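Local coordinates for protein (R)-specific secondary-alkylsulfatase (Pseudomonas sp., PDB 4AXH) that hydrolyses (R)-secondary-alkyl sulfates to (S)-alcohols with strict inversion of configuration, as a zinc-dependent homodimeric sulfatase of the metallo-beta-lactamase superfamily, at residues L560-L572 with D582-Q594. Sequence-based numbering, arbitrary orientation.
Sequences LDTDKAVGHDMTL and DIALTLRNGVLTQ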
loop_
_atom_site.group_PDB
_atom_site.type_symbol
_atom_site.label_atom_id
_atom_site.label_comp_id
_atom_site.label_asym_id
_atom_site.label_seq_id
_atom_site.Cartn_x
_atom_site.Cartn_y
_atom_site.Cartn_z
ATOM N N LEU A 560 2.166 24.422 -1.085
ATOM C CA LEU A 560 1.678 25.267 -2.169
ATOM C C LEU A 560 0.164 25.105 -2.367
ATOM O O LEU A 560 -0.349 23.978 -2.436
ATOM C CB LEU A 560 2.442 24.973 -3.473
ATOM C CG LEU A 560 2.101 25.846 -4.685
ATOM C CD1 LEU A 560 2.795 27.174 -4.596
ATOM C CD2 LEU A 560 2.496 25.164 -5.953
ATOM N N ASP A 561 -0.533 26.249 -2.416
ATOM C CA ASP A 561 -1.971 26.353 -2.598
ATOM C C ASP A 561 -2.264 26.524 -4.076
ATOM O O ASP A 561 -2.210 27.643 -4.593
ATOM C CB ASP A 561 -2.535 27.538 -1.791
ATOM C CG ASP A 561 -4.058 27.642 -1.708
ATOM O OD1 ASP A 561 -4.759 26.853 -2.400
ATOM O OD2 ASP A 561 -4.551 28.478 -0.916
ATOM N N THR A 562 -2.601 25.402 -4.740
ATOM C CA THR A 562 -2.940 25.290 -6.159
ATOM C C THR A 562 -3.911 26.381 -6.627
ATOM O O THR A 562 -3.663 26.994 -7.662
ATOM C CB THR A 562 -3.439 23.872 -6.448
ATOM O OG1 THR A 562 -2.401 22.970 -6.085
ATOM C CG2 THR A 562 -3.817 23.658 -7.899
ATOM N N ASP A 563 -4.979 26.647 -5.857
ATOM C CA ASP A 563 -5.979 27.663 -6.199
ATOM C C ASP A 563 -5.435 29.087 -6.370
ATOM O O ASP A 563 -5.722 29.724 -7.392
ATOM C CB ASP A 563 -7.151 27.620 -5.221
ATOM C CG ASP A 563 -7.939 26.330 -5.284
ATOM O OD1 ASP A 563 -7.739 25.551 -6.260
ATOM O OD2 ASP A 563 -8.769 26.102 -4.373
ATOM N N LYS A 564 -4.645 29.579 -5.395
ATOM C CA LYS A 564 -4.077 30.915 -5.517
ATOM C C LYS A 564 -2.845 30.950 -6.438
ATOM O O LYS A 564 -2.641 31.940 -7.144
ATOM C CB LYS A 564 -3.906 31.641 -4.154
ATOM C CG LYS A 564 -3.115 30.901 -3.069
ATOM C CD LYS A 564 -3.296 31.523 -1.651
ATOM C CE LYS A 564 -2.262 31.037 -0.643
ATOM N NZ LYS A 564 -2.699 31.197 0.773
ATOM N N ALA A 565 -2.090 29.830 -6.501
ATOM C CA ALA A 565 -0.879 29.683 -7.321
ATOM C C ALA A 565 -1.123 29.628 -8.835
ATOM O O ALA A 565 -0.177 29.804 -9.607
ATOM C CB ALA A 565 -0.064 28.484 -6.856
ATOM N N VAL A 566 -2.383 29.394 -9.257
ATOM C CA VAL A 566 -2.771 29.356 -10.672
ATOM C C VAL A 566 -2.603 30.770 -11.252
ATOM O O VAL A 566 -3.096 31.747 -10.667
ATOM C CB VAL A 566 -4.197 28.762 -10.903
ATOM C CG1 VAL A 566 -4.751 29.125 -12.277
ATOM C CG2 VAL A 566 -4.199 27.245 -10.734
ATOM N N GLY A 567 -1.870 30.840 -12.369
ATOM C CA GLY A 567 -1.558 32.077 -13.068
ATOM C C GLY A 567 -0.344 32.790 -12.509
ATOM O O GLY A 567 -0.140 33.972 -12.791
ATOM N N HIS A 568 0.465 32.089 -11.699
ATOM C CA HIS A 568 1.692 32.640 -11.118
ATOM C C HIS A 568 2.920 31.820 -11.553
ATOM O O HIS A 568 3.926 31.780 -10.835
ATOM C CB HIS A 568 1.577 32.748 -9.585
ATOM C CG HIS A 568 0.623 33.805 -9.123
ATOM N ND1 HIS A 568 1.065 35.065 -8.748
ATOM C CD2 HIS A 568 -0.725 33.756 -8.993
ATOM C CE1 HIS A 568 -0.020 35.737 -8.398
ATOM N NE2 HIS A 568 -1.122 34.991 -8.529
ATOM N N ASP A 569 2.837 31.188 -12.749
ATOM C CA ASP A 569 3.887 30.357 -13.331
ATOM C C ASP A 569 5.207 31.077 -13.333
ATOM O O ASP A 569 5.254 32.265 -13.640
ATOM C CB ASP A 569 3.509 29.897 -14.747
ATOM C CG ASP A 569 2.274 28.998 -14.847
ATOM O OD1 ASP A 569 1.504 28.915 -13.859
ATOM O OD2 ASP A 569 2.077 28.379 -15.911
ATOM N N MET A 570 6.264 30.374 -12.919
ATOM C CA MET A 570 7.627 30.871 -12.751
ATOM C C MET A 570 8.586 29.708 -12.540
ATOM O O MET A 570 8.151 28.595 -12.255
ATOM C CB MET A 570 7.710 31.804 -11.521
ATOM C CG MET A 570 7.225 31.151 -10.242
ATOM S SD MET A 570 7.623 32.035 -8.725
ATOM C CE MET A 570 6.086 32.913 -8.469
ATOM N N THR A 571 9.893 29.987 -12.630
ATOM C CA THR A 571 10.985 29.039 -12.412
ATOM C C THR A 571 11.962 29.692 -11.460
ATOM O O THR A 571 12.248 30.880 -11.595
ATOM C CB THR A 571 11.667 28.659 -13.720
ATOM O OG1 THR A 571 12.057 29.855 -14.391
ATOM C CG2 THR A 571 10.782 27.807 -14.621
ATOM N N LEU A 572 12.452 28.933 -10.481
ATOM C CA LEU A 572 13.349 29.455 -9.457
ATOM C C LEU A 572 14.550 28.545 -9.280
ATOM O O LEU A 572 14.392 27.413 -8.824
ATOM C CB LEU A 572 12.608 29.599 -8.098
ATOM C CG LEU A 572 11.284 30.410 -8.033
ATOM C CD1 LEU A 572 10.066 29.533 -8.370
ATOM C CD2 LEU A 572 11.078 30.997 -6.644
ATOM N N ASP A 582 22.850 22.411 -6.591
ATOM C CA ASP A 582 21.975 23.278 -7.365
ATOM C C ASP A 582 20.635 22.603 -7.579
ATOM O O ASP A 582 20.583 21.441 -7.972
ATOM C CB ASP A 582 22.629 23.616 -8.711
ATOM C CG ASP A 582 23.881 24.463 -8.567
ATOM O OD1 ASP A 582 24.980 23.881 -8.403
ATOM O OD2 ASP A 582 23.761 25.702 -8.600
ATOM N N ILE A 583 19.554 23.316 -7.302
ATOM C CA ILE A 583 18.216 22.766 -7.454
ATOM C C ILE A 583 17.336 23.716 -8.265
ATOM O O ILE A 583 17.284 24.905 -7.973
ATOM C CB ILE A 583 17.619 22.225 -6.098
ATOM C CG1 ILE A 583 16.178 21.666 -6.207
ATOM C CG2 ILE A 583 17.833 23.139 -4.891
ATOM C CD1 ILE A 583 15.029 22.669 -6.283
ATOM N N ALA A 584 16.668 23.190 -9.298
ATOM C CA ALA A 584 15.823 23.980 -10.183
ATOM C C ALA A 584 14.318 23.744 -9.986
ATOM O O ALA A 584 13.773 22.736 -10.447
ATOM C CB ALA A 584 16.229 23.744 -11.636
ATOM N N LEU A 585 13.649 24.693 -9.313
ATOM C CA LEU A 585 12.198 24.638 -9.108
ATOM C C LEU A 585 11.492 25.153 -10.323
ATOM O O LEU A 585 12.049 25.950 -11.079
ATOM C CB LEU A 585 11.728 25.490 -7.918
ATOM C CG LEU A 585 12.116 25.102 -6.500
ATOM C CD1 LEU A 585 11.424 26.032 -5.504
ATOM C CD2 LEU A 585 11.686 23.691 -6.185
ATOM N N THR A 586 10.250 24.706 -10.505
ATOM C CA THR A 586 9.336 25.119 -11.573
ATOM C C THR A 586 7.903 25.087 -11.055
ATOM O O THR A 586 7.491 24.085 -10.472
ATOM C CB THR A 586 9.583 24.411 -12.944
ATOM O OG1 THR A 586 8.332 24.140 -13.587
ATOM C CG2 THR A 586 10.442 23.132 -12.851
ATOM N N LEU A 587 7.176 26.212 -11.193
ATOM C CA LEU A 587 5.772 26.365 -10.768
ATOM C C LEU A 587 4.940 26.543 -12.013
ATOM O O LEU A 587 5.077 27.548 -12.703
ATOM C CB LEU A 587 5.586 27.558 -9.796
ATOM C CG LEU A 587 4.151 28.068 -9.537
ATOM C CD1 LEU A 587 3.249 26.979 -8.981
ATOM C CD2 LEU A 587 4.164 29.268 -8.605
ATOM N N ARG A 588 4.112 25.552 -12.321
ATOM C CA ARG A 588 3.294 25.545 -13.531
ATOM C C ARG A 588 1.944 24.980 -13.203
ATOM O O ARG A 588 1.859 23.937 -12.565
ATOM C CB ARG A 588 3.975 24.691 -14.616
ATOM C CG ARG A 588 3.653 25.131 -16.018
ATOM C CD ARG A 588 4.537 24.432 -17.031
ATOM N NE ARG A 588 3.896 23.209 -17.491
ATOM C CZ ARG A 588 3.340 23.053 -18.689
ATOM N NH1 ARG A 588 3.381 24.035 -19.583
ATOM N NH2 ARG A 588 2.760 21.910 -19.010
ATOM N N ASN A 589 0.888 25.671 -13.623
ATOM C CA ASN A 589 -0.508 25.287 -13.399
ATOM C C ASN A 589 -0.807 25.074 -11.910
ATOM O O ASN A 589 -1.568 24.176 -11.569
ATOM C CB ASN A 589 -0.863 24.038 -14.232
ATOM C CG ASN A 589 -0.836 24.265 -15.709
ATOM O OD1 ASN A 589 -1.569 25.105 -16.227
ATOM N ND2 ASN A 589 -0.037 23.483 -16.434
ATOM N N GLY A 590 -0.168 25.865 -11.046
ATOM C CA GLY A 590 -0.310 25.770 -9.589
ATOM C C GLY A 590 0.241 24.491 -8.973
ATOM O O GLY A 590 -0.195 24.078 -7.887
ATOM N N VAL A 591 1.200 23.854 -9.693
ATOM C CA VAL A 591 1.899 22.610 -9.358
ATOM C C VAL A 591 3.405 22.909 -9.299
ATOM O O VAL A 591 3.978 23.436 -10.265
ATOM C CB VAL A 591 1.587 21.471 -10.383
ATOM C CG1 VAL A 591 2.262 20.163 -10.001
ATOM C CG2 VAL A 591 0.085 21.261 -10.574
ATOM N N LEU A 592 4.040 22.566 -8.170
ATOM C CA LEU A 592 5.476 22.766 -8.008
ATOM C C LEU A 592 6.197 21.441 -8.219
ATOM O O LEU A 592 5.841 20.440 -7.585
ATOM C CB LEU A 592 5.805 23.365 -6.623
ATOM C CG LEU A 592 7.253 23.849 -6.410
ATOM C CD1 LEU A 592 7.560 25.120 -7.216
ATOM C CD2 LEU A 592 7.547 24.088 -4.930
ATOM N N THR A 593 7.194 21.441 -9.117
ATOM C CA THR A 593 8.054 20.304 -9.456
ATOM C C THR A 593 9.519 20.739 -9.272
ATOM O O THR A 593 9.790 21.945 -9.232
ATOM C CB THR A 593 7.711 19.727 -10.866
ATOM O OG1 THR A 593 7.726 20.758 -11.855
ATOM C CG2 THR A 593 6.348 19.037 -10.916
ATOM N N GLN A 594 10.456 19.781 -9.115
ATOM C CA GLN A 594 11.871 20.112 -8.890
ATOM C C GLN A 594 12.838 19.156 -9.568
ATOM O O GLN A 594 12.484 18.013 -9.855
ATOM C CB GLN A 594 12.189 20.237 -7.384
ATOM C CG GLN A 594 12.115 18.931 -6.579
ATOM C CD GLN A 594 12.758 19.024 -5.206
ATOM O OE1 GLN A 594 13.668 19.819 -4.953
ATOM N NE2 GLN A 594 12.324 18.174 -4.292
#
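Leu587 N donates to Met570 O at 2.8 Å, and Met570 N donates back to Leu587 O. Leu572 and Leu585 form the next hydrogen-bonded pair. Between the two pairs Thr571 faces Thr586 as a non-hydrogen-bonded pair, Thr571 CG2 lying 4.0 Å from Thr586 CB on the face away from the leucines. Strands 570-576 and 581-588 form an antiparallel hairpin in the five-stranded mixed sheet of the alkylsulfatase C-terminal, SCP2-like domain; a type I' turn from Arg588 to Val591 leads into strand 591-596, outermost within this chain. Over that turn lies the weakly helical turn around residues 562-565: Thr562 OG1 donates to Gly590 O at 3.1 Å, and Ala565 CB rests on Gly590 CA. Leu587 (chi1 165°) turns CG away from its own backbone N, and the two methyls of the fork part: CD1 meets Leu560 CD2 at 3.6 Å, while CD2 packs obliquely against Met570 CG at 3.9 Å. Asp569 OD1 accepts a weak bond from Asn589 N; the Arg588 guanidinium is not in contact with the Asp569 carboxylate, and its NH2 and NE form salt bridges with Asp371 and Asp374, respectively, of the second subunit.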